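Local coordinates for putative ATP-dependent endonuclease of the OLD family (Thermus scotoductus, PDB 6P74), which degrades linear or supercoiled double-stranded DNA from 5' to 3' as a metal-dependent exonuclease, nicks circular DNA, and has a DNA-stimulated ATPase activity, at residues A[346-354]-A[410-418]; A[149-160]-A[228-236]. All blocks are in the same frame, centred on the assembly; numbering follows the deposited sequence.

Contact 1: A[346-354]-A[410-418]; sequences ALDNVRNRF and AGIELIVGV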
ATOM      1  N   ALA A 346      -6.204 -25.318 -31.428  1.00 81.05           N
ATOM      2  CA  ALA A 346      -7.533 -25.172 -32.022  1.00 74.56           C
ATOM      3  C   ALA A 346      -7.942 -23.701 -32.142  1.00 74.41           C
ATOM      4  O   ALA A 346      -8.453 -23.271 -33.184  1.00 70.65           O
ATOM      5  CB  ALA A 346      -8.565 -25.948 -31.205  1.00 69.90           C
ATOM      6  N   LEU A 347      -7.742 -22.914 -31.082  1.00 64.03           N
ATOM      7  CA  LEU A 347      -8.057 -21.492 -31.174  1.00 61.15           C
ATOM      8  C   LEU A 347      -7.166 -20.783 -32.202  1.00 69.29           C
ATOM      9  O   LEU A 347      -7.614 -19.866 -32.900  1.00 67.72           O
ATOM     10  CB  LEU A 347      -7.939 -20.836 -29.799  1.00 65.59           C
ATOM     11  CG  LEU A 347      -8.797 -19.576 -29.662  1.00 71.02           C
ATOM     12  CD1 LEU A 347     -10.252 -19.887 -30.067  1.00 67.89           C
ATOM     13  CD2 LEU A 347      -8.740 -19.000 -28.264  1.00 65.53           C
ATOM     14  N   ASP A 348      -5.904 -21.196 -32.318  1.00 74.27           N
ATOM     15  CA  ASP A 348      -5.019 -20.566 -33.293  1.00 76.17           C
ATOM     16  C   ASP A 348      -5.503 -20.831 -34.713  1.00 74.93           C
ATOM     17  O   ASP A 348      -5.458 -19.941 -35.574  1.00 74.54           O
ATOM     18  CB  ASP A 348      -3.577 -21.067 -33.103  1.00 81.38           C
ATOM     19  CG  ASP A 348      -2.618 -20.550 -34.185  1.00 82.58           C
ATOM     20  OD1 ASP A 348      -2.311 -19.333 -34.212  1.00 79.96           O
ATOM     21  OD2 ASP A 348      -2.176 -21.369 -35.021  1.00 87.21           O
ATOM     22  N   ASN A 349      -5.965 -22.053 -34.976  1.00 70.56           N
ATOM     23  CA  ASN A 349      -6.579 -22.351 -36.266  1.00 73.32           C
ATOM     24  C   ASN A 349      -7.757 -21.423 -36.536  1.00 74.60           C
ATOM     25  O   ASN A 349      -7.936 -20.945 -37.663  1.00 71.32           O
ATOM     26  CB  ASN A 349      -7.025 -23.810 -36.301  1.00 70.91           C
ATOM     27  CG  ASN A 349      -7.707 -24.180 -37.598  1.00 90.52           C
ATOM     28  OD1 ASN A 349      -7.060 -24.248 -38.638  1.00106.07           O
ATOM     29  ND2 ASN A 349      -9.018 -24.429 -37.544  1.00 99.74           N
ATOM     30  N   VAL A 350      -8.567 -21.152 -35.507  1.00 69.40           N
ATOM     31  CA  VAL A 350      -9.730 -20.292 -35.685  1.00 70.05           C
ATOM     32  C   VAL A 350      -9.276 -18.869 -35.935  1.00 65.58           C
ATOM     33  O   VAL A 350      -9.876 -18.144 -36.728  1.00 66.92           O
ATOM     34  CB  VAL A 350     -10.666 -20.386 -34.458  1.00 73.82           C
ATOM     35  CG1 VAL A 350     -11.676 -19.270 -34.486  1.00 70.12           C
ATOM     36  CG2 VAL A 350     -11.381 -21.739 -34.413  1.00 69.27           C
ATOM     37  N   ARG A 351      -8.191 -18.455 -35.285  1.00 61.94           N
ATOM     38  CA  ARG A 351      -7.672 -17.115 -35.516  1.00 64.22           C
ATOM     39  C   ARG A 351      -7.196 -16.955 -36.954  1.00 74.01           C
ATOM     40  O   ARG A 351      -7.390 -15.897 -37.563  1.00 80.88           O
ATOM     41  CB  ARG A 351      -6.547 -16.815 -34.526  1.00 67.67           C
ATOM     42  CG  ARG A 351      -5.791 -15.535 -34.834  1.00 69.81           C
ATOM     43  CD  ARG A 351      -4.829 -15.184 -33.728  1.00 69.33           C
ATOM     44  NE  ARG A 351      -3.848 -16.249 -33.528  1.00 71.52           N
ATOM     45  CZ  ARG A 351      -3.108 -16.399 -32.428  1.00 69.96           C
ATOM     46  NH1 ARG A 351      -3.243 -15.557 -31.400  1.00 62.66           N
ATOM     47  NH2 ARG A 351      -2.238 -17.405 -32.348  1.00 64.77           N
ATOM     48  N   ASN A 352      -6.597 -18.006 -37.523  1.00 77.59           N
ATOM     49  CA  ASN A 352      -6.114 -17.944 -38.900  1.00 77.03           C
ATOM     50  C   ASN A 352      -7.263 -17.914 -39.894  1.00 79.97           C
ATOM     51  O   ASN A 352      -7.200 -17.188 -40.892  1.00 86.56           O
ATOM     52  CB  ASN A 352      -5.203 -19.134 -39.206  1.00 77.80           C
ATOM     53  CG  ASN A 352      -3.878 -19.069 -38.466  1.00 88.04           C
ATOM     54  OD1 ASN A 352      -3.406 -17.993 -38.068  1.00 88.33           O
ATOM     55  ND2 ASN A 352      -3.266 -20.230 -38.277  1.00 95.02           N
ATOM     56  N   ARG A 353      -8.298 -18.727 -39.669  1.00 79.97           N
ATOM     57  CA  ARG A 353      -9.443 -18.701 -40.573  1.00 82.85           C
ATOM     58  C   ARG A 353     -10.079 -17.327 -40.585  1.00 78.71           C
ATOM     59  O   ARG A 353     -10.597 -16.889 -41.617  1.00 79.76           O
ATOM     60  CB  ARG A 353     -10.498 -19.744 -40.181  1.00 75.56           C
ATOM     61  CG  ARG A 353     -10.102 -21.188 -40.367  1.00 75.19           C
ATOM     62  CD  ARG A 353     -10.987 -22.125 -39.512  1.00 78.95           C
ATOM     63  NE  ARG A 353     -12.231 -22.519 -40.169  1.00 94.10           N
ATOM     64  CZ  ARG A 353     -13.410 -21.918 -39.983  1.00108.06           C
ATOM     65  NH1 ARG A 353     -13.525 -20.870 -39.148  1.00 98.57           N
ATOM     66  NH2 ARG A 353     -14.487 -22.376 -40.631  1.00114.26           N
ATOM     67  N   PHE A 354     -10.052 -16.634 -39.450  1.00 74.55           N
ATOM     68  CA  PHE A 354     -10.616 -15.296 -39.430  1.00 78.31           C
ATOM     69  C   PHE A 354      -9.731 -14.306 -40.181  1.00 80.84           C
ATOM     70  O   PHE A 354     -10.242 -13.373 -40.809  1.00 75.21           O
ATOM     71  CB  PHE A 354     -10.835 -14.837 -37.995  1.00 73.36           C
ATOM     72  CG  PHE A 354     -11.260 -13.409 -37.901  1.00 69.10           C
ATOM     73  CD1 PHE A 354     -12.588 -13.051 -38.152  1.00 61.53           C
ATOM     74  CD2 PHE A 354     -10.327 -12.417 -37.614  1.00 60.75           C
ATOM     75  CE1 PHE A 354     -12.986 -11.721 -38.094  1.00 64.15           C
ATOM     76  CE2 PHE A 354     -10.710 -11.076 -37.545  1.00 67.24           C
ATOM     77  CZ  PHE A 354     -12.051 -10.727 -37.785  1.00 66.29           C
ATOM     78  N   ALA A 410     -16.905 -16.264 -38.858  1.00 57.31           N
ATOM     79  CA  ALA A 410     -15.572 -16.678 -38.430  1.00 55.52           C
ATOM     80  C   ALA A 410     -15.070 -15.808 -37.284  1.00 59.59           C
ATOM     81  O   ALA A 410     -14.368 -16.299 -36.396  1.00 72.00           O
ATOM     82  CB  ALA A 410     -14.586 -16.650 -39.613  1.00 56.24           C
ATOM     83  N   GLY A 411     -15.442 -14.527 -37.277  1.00 59.00           N
ATOM     84  CA  GLY A 411     -15.082 -13.657 -36.169  1.00 47.06           C
ATOM     85  C   GLY A 411     -15.784 -14.041 -34.885  1.00 58.73           C
ATOM     86  O   GLY A 411     -15.217 -13.905 -33.795  1.00 64.48           O
ATOM     87  N   ILE A 412     -17.037 -14.501 -34.992  1.00 57.78           N
ATOM     88  CA  ILE A 412     -17.774 -14.958 -33.813  1.00 63.48           C
ATOM     89  C   ILE A 412     -17.104 -16.192 -33.207  1.00 55.89           C
ATOM     90  O   ILE A 412     -16.882 -16.257 -31.998  1.00 61.60           O
ATOM     91  CB  ILE A 412     -19.251 -15.237 -34.158  1.00 61.04           C
ATOM     92  CG1 ILE A 412     -19.990 -13.936 -34.434  1.00 64.89           C
ATOM     93  CG2 ILE A 412     -19.943 -15.915 -32.990  1.00 53.35           C
ATOM     94  CD1 ILE A 412     -21.408 -14.133 -34.904  1.00 56.89           C
ATOM     95  N   GLU A 413     -16.801 -17.194 -34.033  1.00 55.63           N
ATOM     96  CA  GLU A 413     -16.017 -18.338 -33.573  1.00 64.99           C
ATOM     97  C   GLU A 413     -14.838 -17.905 -32.719  1.00 63.57           C
ATOM     98  O   GLU A 413     -14.591 -18.463 -31.644  1.00 60.58           O
ATOM     99  CB  GLU A 413     -15.472 -19.128 -34.754  1.00 67.48           C
ATOM    100  CG  GLU A 413     -16.413 -19.975 -35.481  1.00 76.88           C
ATOM    101  CD  GLU A 413     -15.648 -21.020 -36.238  1.00 82.30           C
ATOM    102  OE1 GLU A 413     -15.081 -21.919 -35.578  1.00 79.83           O
ATOM    103  OE2 GLU A 413     -15.557 -20.911 -37.479  1.00 88.25           O
ATOM    104  N   LEU A 414     -14.077 -16.919 -33.201  1.00 60.71           N
ATOM    105  CA  LEU A 414     -12.878 -16.516 -32.480  1.00 63.84           C
ATOM    106  C   LEU A 414     -13.235 -16.005 -31.093  1.00 61.90           C
ATOM    107  O   LEU A 414     -12.684 -16.469 -30.094  1.00 65.50           O
ATOM    108  CB  LEU A 414     -12.112 -15.463 -33.279  1.00 63.20           C
ATOM    109  CG  LEU A 414     -10.784 -14.963 -32.712  1.00 67.01           C
ATOM    110  CD1 LEU A 414      -9.895 -16.143 -32.301  1.00 63.62           C
ATOM    111  CD2 LEU A 414     -10.092 -14.164 -33.785  1.00 65.50           C
ATOM    112  N   ILE A 415     -14.187 -15.071 -31.012  1.00 62.10           N
ATOM    113  CA  ILE A 415     -14.516 -14.454 -29.732  1.00 59.86           C
ATOM    114  C   ILE A 415     -15.172 -15.467 -28.809  1.00 61.91           C
ATOM    115  O   ILE A 415     -14.961 -15.441 -27.589  1.00 67.39           O
ATOM    116  CB  ILE A 415     -15.424 -13.219 -29.926  1.00 60.40           C
ATOM    117  CG1 ILE A 415     -14.794 -12.203 -30.867  1.00 60.56           C
ATOM    118  CG2 ILE A 415     -15.739 -12.570 -28.578  1.00 51.64           C
ATOM    119  CD1 ILE A 415     -13.407 -11.827 -30.494  1.00 64.82           C
ATOM    120  N   VAL A 416     -16.016 -16.349 -29.364  1.00 60.35           N
ATOM    121  CA  VAL A 416     -16.578 -17.440 -28.571  1.00 58.21           C
ATOM    122  C   VAL A 416     -15.464 -18.271 -27.932  1.00 63.17           C
ATOM    123  O   VAL A 416     -15.503 -18.577 -26.735  1.00 67.21           O
ATOM    124  CB  VAL A 416     -17.504 -18.313 -29.429  1.00 57.88           C
ATOM    125  CG1 VAL A 416     -17.623 -19.713 -28.809  1.00 57.77           C
ATOM    126  CG2 VAL A 416     -18.872 -17.680 -29.517  1.00 59.78           C
ATOM    127  N   GLY A 417     -14.449 -18.641 -28.721  1.00 56.76           N
ATOM    128  CA  GLY A 417     -13.372 -19.472 -28.193  1.00 62.45           C
ATOM    129  C   GLY A 417     -12.607 -18.802 -27.063  1.00 64.58           C
ATOM    130  O   GLY A 417     -12.243 -19.444 -26.080  1.00 75.86           O
ATOM    131  N   VAL A 418     -12.392 -17.496 -27.173  1.00 61.82           N
ATOM    132  CA  VAL A 418     -11.762 -16.747 -26.093  1.00 63.37           C
ATOM    133  C   VAL A 418     -12.689 -16.671 -24.884  1.00 66.34           C
ATOM    134  O   VAL A 418     -12.281 -16.970 -23.756  1.00 64.88           O
ATOM    135  CB  VAL A 418     -11.348 -15.351 -26.593  1.00 64.85           C
ATOM    136  CG1 VAL A 418     -10.901 -14.488 -25.441  1.00 66.30           C
ATOM    137  CG2 VAL A 418     -10.239 -15.489 -27.620  1.00 70.06           C
TER

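Contact 2: A[149-160]-A[228-236]; sequences PSIRGSILGRLL and FNSLRLQYR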
ATOM      1  N   PRO A 149       8.061  17.123 -11.074  1.00140.82           N
ATOM      2  CA  PRO A 149       8.691  17.670 -12.284  1.00141.18           C
ATOM      3  C   PRO A 149       9.938  16.886 -12.713  1.00145.10           C
ATOM      4  O   PRO A 149      10.767  17.415 -13.460  1.00137.57           O
ATOM      5  CB  PRO A 149       9.050  19.107 -11.878  1.00139.02           C
ATOM      6  CG  PRO A 149       8.985  19.127 -10.371  1.00139.14           C
ATOM      7  CD  PRO A 149       7.933  18.131 -10.009  1.00140.12           C
ATOM      8  N   SER A 150      10.049  15.640 -12.249  1.00156.39           N
ATOM      9  CA  SER A 150      11.194  14.788 -12.552  1.00161.60           C
ATOM     10  C   SER A 150      10.799  13.329 -12.365  1.00164.00           C
ATOM     11  O   SER A 150       9.818  13.013 -11.687  1.00167.43           O
ATOM     12  CB  SER A 150      12.399  15.116 -11.667  1.00161.55           C
ATOM     13  OG  SER A 150      12.324  14.398 -10.449  1.00161.82           O
ATOM     14  N   ILE A 151      11.592  12.441 -12.975  1.00160.17           N
ATOM     15  CA  ILE A 151      11.411  10.995 -12.888  1.00154.44           C
ATOM     16  C   ILE A 151      12.774  10.358 -12.647  1.00154.70           C
ATOM     17  O   ILE A 151      13.818  10.946 -12.926  1.00157.61           O
ATOM     18  CB  ILE A 151      10.760  10.394 -14.165  1.00143.75           C
ATOM     19  CG1 ILE A 151      11.633  10.639 -15.390  1.00139.62           C
ATOM     20  CG2 ILE A 151       9.369  10.977 -14.421  1.00137.87           C
ATOM     21  CD1 ILE A 151      11.153   9.892 -16.605  1.00135.41           C
ATOM     22  N   ARG A 152      12.754   9.138 -12.115  1.00152.78           N
ATOM     23  CA  ARG A 152      13.973   8.359 -11.941  1.00152.03           C
ATOM     24  C   ARG A 152      13.633   6.992 -11.357  1.00159.13           C
ATOM     25  O   ARG A 152      12.637   6.840 -10.643  1.00158.15           O
ATOM     26  CB  ARG A 152      14.983   9.109 -11.055  1.00146.16           C
ATOM     27  CG  ARG A 152      16.203   8.284 -10.598  1.00142.08           C
ATOM     28  CD  ARG A 152      17.248   8.061 -11.698  1.00139.30           C
ATOM     29  NE  ARG A 152      18.113   6.908 -11.415  1.00138.81           N
ATOM     30  CZ  ARG A 152      19.136   6.511 -12.175  1.00135.72           C
ATOM     31  NH1 ARG A 152      19.453   7.175 -13.282  1.00130.77           N
ATOM     32  NH2 ARG A 152      19.849   5.444 -11.825  1.00135.85           N
ATOM     33  N   GLY A 153      14.446   5.993 -11.670  1.00165.29           N
ATOM     34  CA  GLY A 153      14.246   4.663 -11.128  1.00170.85           C
ATOM     35  C   GLY A 153      15.232   3.710 -11.758  1.00173.64           C
ATOM     36  O   GLY A 153      16.006   4.075 -12.650  1.00172.25           O
ATOM     37  N   SER A 154      15.200   2.469 -11.275  1.00126.52           N
ATOM     38  CA  SER A 154      16.036   1.437 -11.875  1.00122.07           C
ATOM     39  C   SER A 154      15.744   1.264 -13.362  1.00114.72           C
ATOM     40  O   SER A 154      16.551   0.659 -14.079  1.00111.01           O
ATOM     41  CB  SER A 154      15.842   0.115 -11.128  1.00123.65           C
ATOM     42  OG  SER A 154      14.475  -0.106 -10.832  1.00125.33           O
ATOM     43  N   ILE A 155      14.616   1.804 -13.841  1.00106.75           N
ATOM     44  CA  ILE A 155      14.281   1.731 -15.262  1.00101.11           C
ATOM     45  C   ILE A 155      15.235   2.591 -16.091  1.00 94.54           C
ATOM     46  O   ILE A 155      15.823   2.131 -17.079  1.00 88.97           O
ATOM     47  CB  ILE A 155      12.815   2.146 -15.482  1.00103.18           C
ATOM     48  CG1 ILE A 155      12.518   2.273 -16.974  1.00 92.42           C
ATOM     49  CG2 ILE A 155      12.510   3.449 -14.744  1.00108.17           C
ATOM     50  CD1 ILE A 155      12.791   1.009 -17.751  1.00 90.98           C
ATOM     51  N   LEU A 156      15.392   3.860 -15.714  1.00 91.65           N
ATOM     52  CA  LEU A 156      16.361   4.703 -16.398  1.00 90.25           C
ATOM     53  C   LEU A 156      17.778   4.192 -16.167  1.00 90.01           C
ATOM     54  O   LEU A 156      18.606   4.180 -17.087  1.00 84.46           O
ATOM     55  CB  LEU A 156      16.215   6.144 -15.918  1.00 87.38           C
ATOM     56  CG  LEU A 156      17.003   7.196 -16.689  1.00 87.19           C
ATOM     57  CD1 LEU A 156      16.645   7.180 -18.189  1.00 87.00           C
ATOM     58  CD2 LEU A 156      16.700   8.542 -16.074  1.00 85.37           C
ATOM     59  N   GLY A 157      18.063   3.736 -14.942  1.00 87.14           N
ATOM     60  CA  GLY A 157      19.368   3.157 -14.655  1.00 82.21           C
ATOM     61  C   GLY A 157      19.739   2.039 -15.608  1.00 85.37           C
ATOM     62  O   GLY A 157      20.881   1.955 -16.069  1.00 88.66           O
ATOM     63  N   ARG A 158      18.784   1.160 -15.921  1.00 81.97           N
ATOM     64  CA  ARG A 158      19.110   0.095 -16.859  1.00 83.61           C
ATOM     65  C   ARG A 158      19.364   0.663 -18.251  1.00 87.19           C
ATOM     66  O   ARG A 158      20.206   0.137 -18.989  1.00 89.67           O
ATOM     67  CB  ARG A 158      18.001  -0.965 -16.855  1.00 79.85           C
ATOM     68  CG  ARG A 158      18.131  -2.057 -17.909  1.00 88.27           C
ATOM     69  CD  ARG A 158      19.452  -2.826 -17.791  1.00101.47           C
ATOM     70  NE  ARG A 158      19.677  -3.732 -18.926  1.00107.92           N
ATOM     71  CZ  ARG A 158      20.202  -3.369 -20.103  1.00102.62           C
ATOM     72  NH1 ARG A 158      20.560  -2.105 -20.332  1.00 94.66           N
ATOM     73  NH2 ARG A 158      20.369  -4.273 -21.064  1.00100.96           N
ATOM     74  N   LEU A 159      18.695   1.766 -18.605  1.00 81.80           N
ATOM     75  CA  LEU A 159      18.930   2.376 -19.912  1.00 87.54           C
ATOM     76  C   LEU A 159      20.357   2.908 -20.036  1.00 85.15           C
ATOM     77  O   LEU A 159      21.001   2.746 -21.083  1.00 78.91           O
ATOM     78  CB  LEU A 159      17.919   3.497 -20.165  1.00 80.10           C
ATOM     79  CG  LEU A 159      18.003   4.217 -21.516  1.00 77.18           C
ATOM     80  CD1 LEU A 159      17.707   3.282 -22.682  1.00 73.34           C
ATOM     81  CD2 LEU A 159      17.059   5.421 -21.562  1.00 75.48           C
ATOM     82  N   LEU A 160      20.864   3.547 -18.979  1.00 79.92           N
ATOM     83  CA  LEU A 160      22.177   4.184 -18.998  1.00 86.54           C
ATOM     84  C   LEU A 160      23.336   3.231 -18.731  1.00 89.50           C
ATOM     85  O   LEU A 160      24.484   3.674 -18.762  1.00 92.23           O
ATOM     86  CB  LEU A 160      22.233   5.314 -17.964  1.00 84.84           C
ATOM     87  CG  LEU A 160      21.254   6.470 -18.173  1.00 88.08           C
ATOM     88  CD1 LEU A 160      21.221   7.360 -16.939  1.00 84.40           C
ATOM     89  CD2 LEU A 160      21.639   7.267 -19.410  1.00 86.34           C
ATOM     90  N   PHE A 228      25.963   8.800 -13.442  1.00 90.55           N
ATOM     91  CA  PHE A 228      24.800   8.262 -14.131  1.00 87.36           C
ATOM     92  C   PHE A 228      23.821   7.538 -13.196  1.00 87.18           C
ATOM     93  O   PHE A 228      22.772   7.081 -13.660  1.00 91.17           O
ATOM     94  CB  PHE A 228      25.277   7.350 -15.262  1.00 81.45           C
ATOM     95  CG  PHE A 228      26.109   8.070 -16.270  1.00 90.35           C
ATOM     96  CD1 PHE A 228      25.510   8.810 -17.279  1.00 94.41           C
ATOM     97  CD2 PHE A 228      27.486   8.049 -16.193  1.00 93.07           C
ATOM     98  CE1 PHE A 228      26.268   9.502 -18.209  1.00 94.83           C
ATOM     99  CE2 PHE A 228      28.249   8.736 -17.116  1.00 97.36           C
ATOM    100  CZ  PHE A 228      27.640   9.464 -18.131  1.00 96.45           C
ATOM    101  N   ASN A 229      24.113   7.429 -11.901  1.00 87.48           N
ATOM    102  CA  ASN A 229      23.168   6.867 -10.940  1.00 88.11           C
ATOM    103  C   ASN A 229      22.251   7.908 -10.318  1.00 81.32           C
ATOM    104  O   ASN A 229      21.339   7.544  -9.571  1.00 87.20           O
ATOM    105  CB  ASN A 229      23.908   6.132  -9.820  1.00100.45           C
ATOM    106  CG  ASN A 229      23.899   4.626 -10.011  1.00117.89           C
ATOM    107  OD1 ASN A 229      23.715   4.124 -11.128  1.00122.25           O
ATOM    108  ND2 ASN A 229      24.104   3.895  -8.919  1.00124.53           N
ATOM    109  N   SER A 230      22.469   9.182 -10.590  1.00 88.05           N
ATOM    110  CA  SER A 230      21.593  10.244 -10.126  1.00 90.43           C
ATOM    111  C   SER A 230      20.957  11.008 -11.279  1.00 81.64           C
ATOM    112  O   SER A 230      20.197  11.958 -11.039  1.00 84.01           O
ATOM    113  CB  SER A 230      22.375  11.209  -9.222  1.00100.22           C
ATOM    114  OG  SER A 230      23.700  10.739  -9.009  1.00108.81           O
ATOM    115  N   LEU A 231      21.253  10.639 -12.519  1.00 76.60           N
ATOM    116  CA  LEU A 231      20.650  11.313 -13.655  1.00 81.29           C
ATOM    117  C   LEU A 231      19.153  11.013 -13.702  1.00 86.23           C
ATOM    118  O   LEU A 231      18.713   9.894 -13.429  1.00 88.58           O
ATOM    119  CB  LEU A 231      21.331  10.875 -14.946  1.00 77.99           C
ATOM    120  CG  LEU A 231      21.844  11.909 -15.933  1.00 82.59           C
ATOM    121  CD1 LEU A 231      22.689  13.001 -15.273  1.00 79.57           C
ATOM    122  CD2 LEU A 231      22.658  11.183 -16.977  1.00 84.21           C
ATOM    123  N   ARG A 232      18.367  12.029 -14.033  1.00 84.36           N
ATOM    124  CA  ARG A 232      16.934  11.872 -14.185  1.00 87.83           C
ATOM    125  C   ARG A 232      16.500  12.587 -15.455  1.00 81.92           C
ATOM    126  O   ARG A 232      17.250  13.378 -16.028  1.00 79.21           O
ATOM    127  CB  ARG A 232      16.200  12.421 -12.960  1.00 95.48           C
ATOM    128  CG  ARG A 232      16.910  13.596 -12.326  1.00105.13           C
ATOM    129  CD  ARG A 232      16.107  14.195 -11.191  1.00115.54           C
ATOM    130  NE  ARG A 232      16.470  15.594 -10.958  1.00124.91           N
ATOM    131  CZ  ARG A 232      15.894  16.371 -10.045  1.00129.86           C
ATOM    132  NH1 ARG A 232      14.926  15.887  -9.274  1.00135.44           N
ATOM    133  NH2 ARG A 232      16.283  17.630  -9.900  1.00127.18           N
ATOM    134  N   LEU A 233      15.293  12.276 -15.920  1.00 78.07           N
ATOM    135  CA  LEU A 233      14.650  13.104 -16.926  1.00 79.92           C
ATOM    136  C   LEU A 233      13.921  14.245 -16.224  1.00 81.30           C
ATOM    137  O   LEU A 233      13.272  14.041 -15.197  1.00 78.45           O
ATOM    138  CB  LEU A 233      13.667  12.292 -17.766  1.00 80.72           C
ATOM    139  CG  LEU A 233      14.182  11.484 -18.957  1.00 80.14           C
ATOM    140  CD1 LEU A 233      15.271  12.229 -19.691  1.00 76.46           C
ATOM    141  CD2 LEU A 233      14.632  10.106 -18.524  1.00 86.55           C
ATOM    142  N   GLN A 234      14.042  15.455 -16.759  1.00 82.02           N
ATOM    143  CA  GLN A 234      13.349  16.579 -16.147  1.00 88.28           C
ATOM    144  C   GLN A 234      12.771  17.476 -17.233  1.00 94.75           C
ATOM    145  O   GLN A 234      13.106  17.350 -18.413  1.00 95.43           O
ATOM    146  CB  GLN A 234      14.274  17.354 -15.198  1.00 82.37           C
ATOM    147  CG  GLN A 234      15.710  17.386 -15.645  1.00 87.21           C
ATOM    148  CD  GLN A 234      16.650  17.835 -14.546  1.00 91.48           C
ATOM    149  OE1 GLN A 234      16.634  17.296 -13.438  1.00 92.23           O
ATOM    150  NE2 GLN A 234      17.476  18.827 -14.848  1.00 90.48           N
ATOM    151  N   TYR A 235      11.874  18.372 -16.818  1.00 97.74           N
ATOM    152  CA  TYR A 235      11.214  19.312 -17.714  1.00 96.87           C
ATOM    153  C   TYR A 235      10.780  20.526 -16.898  1.00107.23           C
ATOM    154  O   TYR A 235      10.775  20.497 -15.664  1.00107.50           O
ATOM    155  CB  TYR A 235      10.029  18.651 -18.420  1.00 97.91           C
ATOM    156  CG  TYR A 235       9.031  18.074 -17.454  1.00 95.69           C
ATOM    157  CD1 TYR A 235       9.272  16.861 -16.818  1.00 93.05           C
ATOM    158  CD2 TYR A 235       7.855  18.750 -17.157  1.00 96.51           C
ATOM    159  CE1 TYR A 235       8.360  16.333 -15.917  1.00 96.15           C
ATOM    160  CE2 TYR A 235       6.939  18.232 -16.262  1.00100.88           C
ATOM    161  CZ  TYR A 235       7.200  17.024 -15.641  1.00101.98           C
ATOM    162  OH  TYR A 235       6.289  16.509 -14.744  1.00108.18           O
ATOM    163  N   ARG A 236      10.381  21.585 -17.609  1.00120.77           N
ATOM    164  CA  ARG A 236      10.178  22.893 -16.981  1.00127.36           C
ATOM    165  C   ARG A 236       8.882  22.966 -16.166  1.00129.69           C
ATOM    166  O   ARG A 236       8.924  23.073 -14.937  1.00130.64           O
ATOM    167  CB  ARG A 236      10.243  23.988 -18.048  1.00133.18           C
ATOM    168  CG  ARG A 236      10.189  25.382 -17.492  1.00136.84           C
ATOM    169  CD  ARG A 236      10.034  26.366 -18.616  1.00145.15           C
ATOM    170  NE  ARG A 236      10.017  27.735 -18.128  1.00149.79           N
ATOM    171  CZ  ARG A 236      10.193  28.796 -18.904  1.00157.69           C
ATOM    172  NH1 ARG A 236      10.403  28.636 -20.205  1.00160.40           N
ATOM    173  NH2 ARG A 236      10.166  30.014 -18.383  1.00163.31           N
TER

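Contact 1: A[346-354]-A[410-418]
Leu414 packs as a knob into a hole of helix 346-354 formed by Leu347, Val350, Arg351 and Phe354. Its CD1 reaches the backbone of Arg351, 4.0 Å from CA, while CD2 lies near CD2 of the Phe354 ring. CG1 of Val350, turned anti to its own N (chi1 166°), comes down on the other helix 3.6 Å from the N of Leu414 and also touches CB of Glu413. Leu347 divides its two methyls: CD1 rests on the bare backbone of Gly417, 3.7 Å from CA, and CD2 meets CG2 of Val418, the two side chains crossing at about a right angle. At the far end the Phe354 ring packs obliquely against Gly411, its CD1 3.2 Å from the glycine CA. With no side chains at 411 and 417, the ring and the leucine can lie directly against the helix.

The two helices run nearly antiparallel, at 152°, with their axes 8.7 Å apart. Helix 341-355 is assigned to the C-terminal part of the ATPase domain and helix 409-422 to the Toprim domain, so the pair probably forms part of the junction between them. On its other side, helix 409-422 places Ile412 and Val416 on strand 426-431 of the parallel Toprim sheet.

Charged groups border the apolar seam. Arg353 NH1 forms a salt bridge with Glu413 OE2 at 2.6 Å, but the hydrogen bond is weak, bent to 120°, and the guanidinium and carboxylate planes are steeply inclined to each other. The same OE2 also pairs with Arg462 of helix 443-467, whose charge lies close to that of Arg353; the shared carboxylate probably offsets both. Arg351 directs its guanidinium away from helix 409-422, to Asp348, Glu321 and the carbonyl of Asn318.

Contact 2: A[149-160]-A[228-236]
Arg152 reaches along segment 228-236 and binds its backbone. Its CB touches CB of Arg232 at 4.0 Å; the chain then bends at chi2 (75°), carrying CG and CD past the carbonyl oxygen of Leu231. NH1 donates to that oxygen on a lone pair, at 2.8 Å, and makes a weak, longer bond to Phe228 O. The guanidinium lies between two backbone groups, with Gly157 N over one face and Asn229 O over the opposite one, where it is poorly placed to accept from NH2.

Before Arg152 the backbones pair briefly as weakly bonded antiparallel strands, Ser150 opposite Gln234 in a non-hydrogen-bonded pair. A single bond runs from Ile151 N to Leu233 O at 3.2 Å. Beside it Ile151 CG1 packs on Leu233 CB, and CD2 of Leu233 continues to Leu156 CD1, 3.6 Å away. Further along the helix, Leu160 CD1 covers Leu231 CB and Phe228 O.

Strand 232-235 also pairs antiparallel with a strand of the second subunit, whose Ala222 carbonyl accepts from Gln234 NE2, so the small sheet continues across the dimer interface. Within the chain, Ile151 rests on helix 246-266, while helix 154-166 sets Ile155 against both that helix and strand 135-138.

Overall arrangement
From the N terminus, the chain builds much of the ATPase domain, including the probable ATP-binding P-loop, before entering contact 2 at 149-160. It then passes through helices 170-184 and 187-205 and returns at 228-236, closing a mostly helical loop of 67 residues within the dimerization region. The chain next completes the ATPase sheet and reaches helix 341-355. Contact 1 opens there and closes at 410-418, after the first strands of the Toprim domain. The two loops follow in series, neither nesting nor crossing. Their centres lie 43 Å apart, on opposite sides of the chain's centre: contact 2 sits at the dimer interface, contact 1 where the ATPase and nuclease domains join.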